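Local structure of 4-carboxymuconolactone decarboxylase (Sinorhizobium meliloti, 4G9Q) at residues A[79-84]-A[108-113]; A[95-100]-A[134-139]. The protein is of unconfirmed function but forms an all-helical trimer of the carboxymuconolactone decarboxylase family, and may have peroxiredoxin-like activity. All blocks are in the same frame, centred on the assembly; numbering follows the deposited sequence.

Contact 1 of 2, residues A[79-84]-A[108-113]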
loop_
_atom_site.group_PDB
_atom_site.type_symbol
_atom_site.label_atom_id
_atom_site.label_comp_id
_atom_site.label_asym_id
_atom_site.label_seq_id
_atom_site.Cartn_x
_atom_site.Cartn_y
_atom_site.Cartn_z
ATOM N N VAL A 79 -18.842 1.123 -0.376
ATOM C CA VAL A 79 -17.695 1.165 0.537
ATOM C C VAL A 79 -16.677 0.072 0.197
ATOM O O VAL A 79 -15.463 0.313 0.191
ATOM C CB VAL A 79 -18.159 1.033 2.005
ATOM C CG1 VAL A 79 -16.984 0.788 2.947
ATOM C CG2 VAL A 79 -18.925 2.289 2.429
ATOM N N THR A 80 -17.185 -1.122 -0.091
ATOM C CA THR A 80 -16.334 -2.273 -0.394
ATOM C C THR A 80 -15.601 -2.080 -1.724
ATOM O O THR A 80 -14.389 -2.310 -1.806
ATOM C CB THR A 80 -17.141 -3.580 -0.406
ATOM O OG1 THR A 80 -17.853 -3.697 0.834
ATOM C CG2 THR A 80 -16.213 -4.794 -0.565
ATOM N N ILE A 81 -16.329 -1.645 -2.755
ATOM C CA ILE A 81 -15.698 -1.368 -4.049
ATOM C C ILE A 81 -14.587 -0.325 -3.896
ATOM O O ILE A 81 -13.472 -0.513 -4.403
ATOM C CB ILE A 81 -16.735 -0.949 -5.119
ATOM C CG1 ILE A 81 -17.550 -2.174 -5.552
ATOM C CG2 ILE A 81 -16.051 -0.305 -6.326
ATOM C CD1 ILE A 81 -18.724 -1.814 -6.439
ATOM N N ALA A 82 -14.879 0.753 -3.173
ATOM C CA ALA A 82 -13.885 1.808 -2.945
ATOM C C ALA A 82 -12.637 1.257 -2.249
ATOM O O ALA A 82 -11.509 1.557 -2.656
ATOM C CB ALA A 82 -14.498 2.961 -2.162
ATOM N N ALA A 83 -12.837 0.421 -1.228
ATOM C CA ALA A 83 -11.719 -0.198 -0.504
ATOM C C ALA A 83 -10.850 -1.078 -1.410
ATOM O O ALA A 83 -9.611 -0.978 -1.392
ATOM C CB ALA A 83 -12.232 -1.002 0.679
ATOM N N LEU A 84 -11.500 -1.931 -2.204
ATOM C CA LEU A 84 -10.793 -2.844 -3.110
ATOM C C LEU A 84 -10.001 -2.083 -4.163
ATOM O O LEU A 84 -8.867 -2.449 -4.471
ATOM C CB LEU A 84 -11.767 -3.815 -3.780
ATOM C CG LEU A 84 -12.495 -4.785 -2.844
ATOM C CD1 LEU A 84 -13.566 -5.530 -3.605
ATOM C CD2 LEU A 84 -11.546 -5.762 -2.175
ATOM N N SER A 108 -23.794 3.161 -13.536
ATOM C CA SER A 108 -23.243 4.515 -13.660
ATOM C C SER A 108 -22.511 4.949 -12.387
ATOM O O SER A 108 -21.543 5.709 -12.451
ATOM C CB SER A 108 -24.341 5.518 -14.023
ATOM O OG SER A 108 -25.345 5.572 -13.027
ATOM N N GLU A 109 -22.975 4.457 -11.240
ATOM C CA GLU A 109 -22.346 4.767 -9.949
ATOM C C GLU A 109 -21.006 4.037 -9.782
ATOM O O GLU A 109 -20.041 4.607 -9.265
ATOM C CB GLU A 109 -23.309 4.464 -8.802
ATOM C CG GLU A 109 -24.470 5.467 -8.730
ATOM C CD GLU A 109 -25.548 5.061 -7.747
ATOM O OE1 GLU A 109 -25.792 3.847 -7.593
ATOM O OE2 GLU A 109 -26.160 5.963 -7.132
ATOM N N ILE A 110 -20.948 2.788 -10.242
ATOM C CA ILE A 110 -19.695 2.029 -10.259
ATOM C C ILE A 110 -18.718 2.710 -11.215
ATOM O O ILE A 110 -17.559 2.942 -10.869
ATOM C CB ILE A 110 -19.921 0.542 -10.656
ATOM C CG1 ILE A 110 -20.816 -0.137 -9.613
ATOM C CG2 ILE A 110 -18.581 -0.194 -10.831
ATOM C CD1 ILE A 110 -21.113 -1.608 -9.877
ATOM N N SER A 111 -19.211 3.042 -12.407
ATOM C CA SER A 111 -18.445 3.775 -13.410
ATOM C C SER A 111 -17.836 5.046 -12.820
ATOM O O SER A 111 -16.630 5.316 -12.985
ATOM C CB SER A 111 -19.356 4.115 -14.599
ATOM O OG SER A 111 -18.638 4.774 -15.619
ATOM N N GLU A 112 -18.662 5.818 -12.115
ATOM C CA GLU A 112 -18.210 7.088 -11.543
ATOM C C GLU A 112 -17.249 6.897 -10.371
ATOM O O GLU A 112 -16.346 7.710 -10.173
ATOM C CB GLU A 112 -19.407 7.962 -11.146
ATOM C CG GLU A 112 -19.043 9.400 -10.759
ATOM C CD GLU A 112 -18.461 10.216 -11.906
ATOM O OE1 GLU A 112 -18.475 9.745 -13.071
ATOM O OE2 GLU A 112 -17.987 11.339 -11.641
ATOM N N THR A 113 -17.426 5.816 -9.610
ATOM C CA THR A 113 -16.518 5.523 -8.495
ATOM C C THR A 113 -15.095 5.304 -9.007
ATOM O O THR A 113 -14.127 5.811 -8.428
ATOM C CB THR A 113 -17.006 4.309 -7.680
ATOM O OG1 THR A 113 -18.268 4.635 -7.090
ATOM C CG2 THR A 113 -16.013 3.952 -6.567
#
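Thr113, whose CG2 methyl packs against Ile81, returns its hydroxyl to a flat group of its own helix, the peptide carbonyl of Glu109, and this oxygen is approached on both faces of its plane. Thr113 OG1 comes from one face, 2.8 Å from Glu109 O. It is tilted 31° out of the carbonyl plane. Thr113 N comes from the opposite face with the ordinary helical bond to Glu109 O. This double grip places the polar end of the threonine within helix 107-120 and gives its methyl to helix 73-86. The contact is therefore apolar helix-helix packing in the interior of the all-alpha carboxymuconolactone decarboxylase fold, its three touching residues all buried.

Ile81 supplies both branches. With chi1 at -73°, CG1 is anti to its carbonyl carbon and CG2 anti to its backbone N, and the two arms diverge toward different residues. CG2 of Ile81 meets CG2 of Thr113 at 4.3 Å, methyl to methyl. The longer arm passes the side chain of Ile110 at about a right angle. The nearest CA atoms, those of Ile81 and Ile110, are 8.1 Å apart, and the segments bury 140 Å² between them.

Around this interface Thr113 also touches Val206 of helix 200-213, while Glu109 forms a salt bridge with Arg74, and Glu112 with Arg195 and Arg203. Ser111 OG bonds to Val49 O of the second subunit. CD1 of Ile81 ends against Ile110, 4.2 Å from its CG1.

Contact 2 of 2, residues A[95-100]-A[134-139]; sequences YYADQA and SEAFAK
A close helix-helix packing through alanines joins helix 93-102 to helix 130-139 in the all-alpha carboxymuconolactone decarboxylase fold. Ala97 and Ala136 both direct their CB atoms at the opposing helix, and the two methyls meet at 4.0 Å. Ala136 CB also lies 4.2 Å from Asp98 N, so it rests against the backbone beside Ala97 as well as against its methyl. Such short side chains account for the closeness of the backbones: the CA atoms of Asp98 and Ala136 are 5.6 Å apart.

Beside this apolar point a water spans the helices. It donates one hydrogen to Asp98 OD1, at 2.7 Å from the water oxygen, and the other to the backbone carbonyl of Ala136. Asp98 reaches it with CG anti to its backbone N (chi1 178°). The same OD1 takes part in a salt bridge with Arg140, just beyond segment 134-139, which would be expected to stabilise the negative charge there.

The CB of Phe137 points away from helix 93-102, although the end of its side chain comes back nearer; the side chain touches Leu101, Ile110 and Leu147, and packs on Ser48 of the second subunit. Elsewhere on helix 93-102, Tyr96 OH bonds with the hydroxyls of Tyr62 and Tyr247. Along helix 130-139, Lys139 folds back one turn to a salt bridge with Glu135, its NZ 2.9 Å from Glu135 OE2 and on the anti lone pair of that oxygen.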
loop_
_atom_site.group_PDB
_atom_site.type_symbol
_atom_site.label_atom_id
_atom_site.label_comp_id
_atom_site.label_asym_id
_atom_site.label_seq_id
_atom_site.Cartn_x
_atom_site.Cartn_y
_atom_site.Cartn_z
ATOM N N TYR A 95 -16.377 -10.258 -8.566
ATOM C CA TYR A 95 -17.388 -10.703 -7.620
ATOM C C TYR A 95 -18.078 -9.519 -6.944
ATOM O O TYR A 95 -19.308 -9.452 -6.901
ATOM C CB TYR A 95 -16.782 -11.649 -6.571
ATOM C CG TYR A 95 -17.749 -11.998 -5.468
ATOM C CD1 TYR A 95 -18.711 -12.995 -5.643
ATOM C CD2 TYR A 95 -17.718 -11.318 -4.247
ATOM C CE1 TYR A 95 -19.611 -13.306 -4.626
ATOM C CE2 TYR A 95 -18.606 -11.620 -3.236
ATOM C CZ TYR A 95 -19.549 -12.615 -3.428
ATOM O OH TYR A 95 -20.430 -12.901 -2.421
ATOM N N TYR A 96 -17.287 -8.578 -6.429
ATOM C CA TYR A 96 -17.859 -7.493 -5.635
ATOM C C TYR A 96 -18.650 -6.465 -6.436
ATOM O O TYR A 96 -19.620 -5.908 -5.925
ATOM C CB TYR A 96 -16.816 -6.844 -4.715
ATOM C CG TYR A 96 -16.661 -7.625 -3.427
ATOM C CD1 TYR A 96 -17.646 -7.579 -2.443
ATOM C CD2 TYR A 96 -15.553 -8.442 -3.214
ATOM C CE1 TYR A 96 -17.522 -8.308 -1.265
ATOM C CE2 TYR A 96 -15.419 -9.174 -2.039
ATOM C CZ TYR A 96 -16.405 -9.101 -1.072
ATOM O OH TYR A 96 -16.279 -9.828 0.088
ATOM N N ALA A 97 -18.259 -6.238 -7.691
ATOM C CA ALA A 97 -19.028 -5.352 -8.571
ATOM C C ALA A 97 -20.354 -5.996 -8.947
ATOM O O ALA A 97 -21.381 -5.320 -8.987
ATOM C CB ALA A 97 -18.231 -4.971 -9.820
ATOM N N ASP A 98 -20.336 -7.306 -9.201
ATOM C CA ASP A 98 -21.568 -8.049 -9.464
ATOM C C ASP A 98 -22.511 -7.948 -8.266
ATOM O O ASP A 98 -23.701 -7.679 -8.425
ATOM C CB ASP A 98 -21.274 -9.520 -9.782
ATOM C CG ASP A 98 -22.543 -10.327 -10.016
ATOM O OD1 ASP A 98 -23.091 -10.261 -11.133
ATOM O OD2 ASP A 98 -22.996 -11.022 -9.083
ATOM N N GLN A 99 -21.969 -8.166 -7.069
ATOM C CA GLN A 99 -22.754 -8.054 -5.843
ATOM C C GLN A 99 -23.315 -6.651 -5.670
ATOM O O GLN A 99 -24.454 -6.487 -5.234
ATOM C CB GLN A 99 -21.923 -8.435 -4.619
ATOM C CG GLN A 99 -21.744 -9.932 -4.414
ATOM C CD GLN A 99 -23.051 -10.666 -4.158
ATOM O OE1 GLN A 99 -23.839 -10.287 -3.288
ATOM N NE2 GLN A 99 -23.283 -11.730 -4.919
ATOM N N ALA A 100 -22.520 -5.636 -6.014
ATOM C CA ALA A 100 -22.977 -4.249 -5.910
ATOM C C ALA A 100 -24.202 -4.003 -6.790
ATOM O O ALA A 100 -25.181 -3.393 -6.355
ATOM C CB ALA A 100 -21.854 -3.286 -6.273
ATOM N N SER A 134 -15.209 -4.791 -16.265
ATOM C CA SER A 134 -15.747 -5.054 -17.610
ATOM C C SER A 134 -16.337 -6.457 -17.698
ATOM O O SER A 134 -17.369 -6.659 -18.335
ATOM C CB SER A 134 -14.699 -4.834 -18.710
ATOM O OG SER A 134 -13.698 -5.835 -18.695
ATOM N N GLU A 135 -15.685 -7.416 -17.042
ATOM C CA GLU A 135 -16.189 -8.788 -16.989
ATOM C C GLU A 135 -17.526 -8.852 -16.241
ATOM O O GLU A 135 -18.472 -9.501 -16.700
ATOM C CB GLU A 135 -15.159 -9.721 -16.351
ATOM C CG GLU A 135 -15.564 -11.195 -16.360
ATOM C CD GLU A 135 -14.549 -12.101 -15.686
ATOM O OE1 GLU A 135 -13.336 -11.791 -15.722
ATOM O OE2 GLU A 135 -14.967 -13.138 -15.127
ATOM N N ALA A 136 -17.599 -8.166 -15.100
ATOM C CA ALA A 136 -18.828 -8.095 -14.314
ATOM C C ALA A 136 -19.968 -7.487 -15.131
ATOM O O ALA A 136 -21.090 -8.007 -15.118
ATOM C CB ALA A 136 -18.599 -7.305 -13.036
ATOM N N PHE A 137 -19.671 -6.404 -15.851
ATOM C CA PHE A 137 -20.656 -5.738 -16.705
ATOM C C PHE A 137 -21.099 -6.620 -17.870
ATOM O O PHE A 137 -22.293 -6.697 -18.171
ATOM C CB PHE A 137 -20.116 -4.407 -17.250
ATOM C CG PHE A 137 -20.104 -3.280 -16.242
ATOM C CD1 PHE A 137 -20.713 -3.416 -14.996
ATOM C CD2 PHE A 137 -19.501 -2.067 -16.561
ATOM C CE1 PHE A 137 -20.702 -2.362 -14.071
ATOM C CE2 PHE A 137 -19.489 -1.005 -15.644
ATOM C CZ PHE A 137 -20.096 -1.156 -14.399
ATOM N N ALA A 138 -20.139 -7.272 -18.523
ATOM C CA ALA A 138 -20.436 -8.144 -19.669
ATOM C C ALA A 138 -21.389 -9.283 -19.300
ATOM O O ALA A 138 -22.327 -9.568 -20.043
ATOM C CB ALA A 138 -19.152 -8.692 -20.285
ATOM N N LYS A 139 -21.155 -9.909 -18.146
ATOM C CA LYS A 139 -21.991 -11.017 -17.668
ATOM C C LYS A 139 -23.442 -10.594 -17.422
ATOM O O LYS A 139 -24.361 -11.405 -17.568
ATOM C CB LYS A 139 -21.405 -11.637 -16.390
ATOM C CG LYS A 139 -19.950 -12.092 -16.503
ATOM C CD LYS A 139 -19.800 -13.522 -17.006
ATOM C CE LYS A 139 -18.335 -13.972 -16.952
ATOM N NZ LYS A 139 -17.770 -13.939 -15.563
HETATM O O HOH W 1 -21.457 -10.163 -13.313
#

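How the contacts relate
The two contacts interleave along the chain, in the order 79-84, 95-100, 108-113, 134-139, and the centres of the two contacts are about 11 Å apart. Contact 1 lies deeper, its centre about 6 Å from the centre of the chain against about 16 Å for contact 2. Helix 93-102, which follows helix 73-86 and precedes helix 107-120, is the connecting element: its Ala100 CB sits 3.5 Å from Ile81 CD1, and its Ala97 O lies 3.8 Å from Ile110 CD1. Helix 93-102 thus packs against helices 73-86, 107-120 and 130-139, and both contacts have residues that touch the second subunit: Ser111 in contact 1, Ser134 and Phe137 in contact 2.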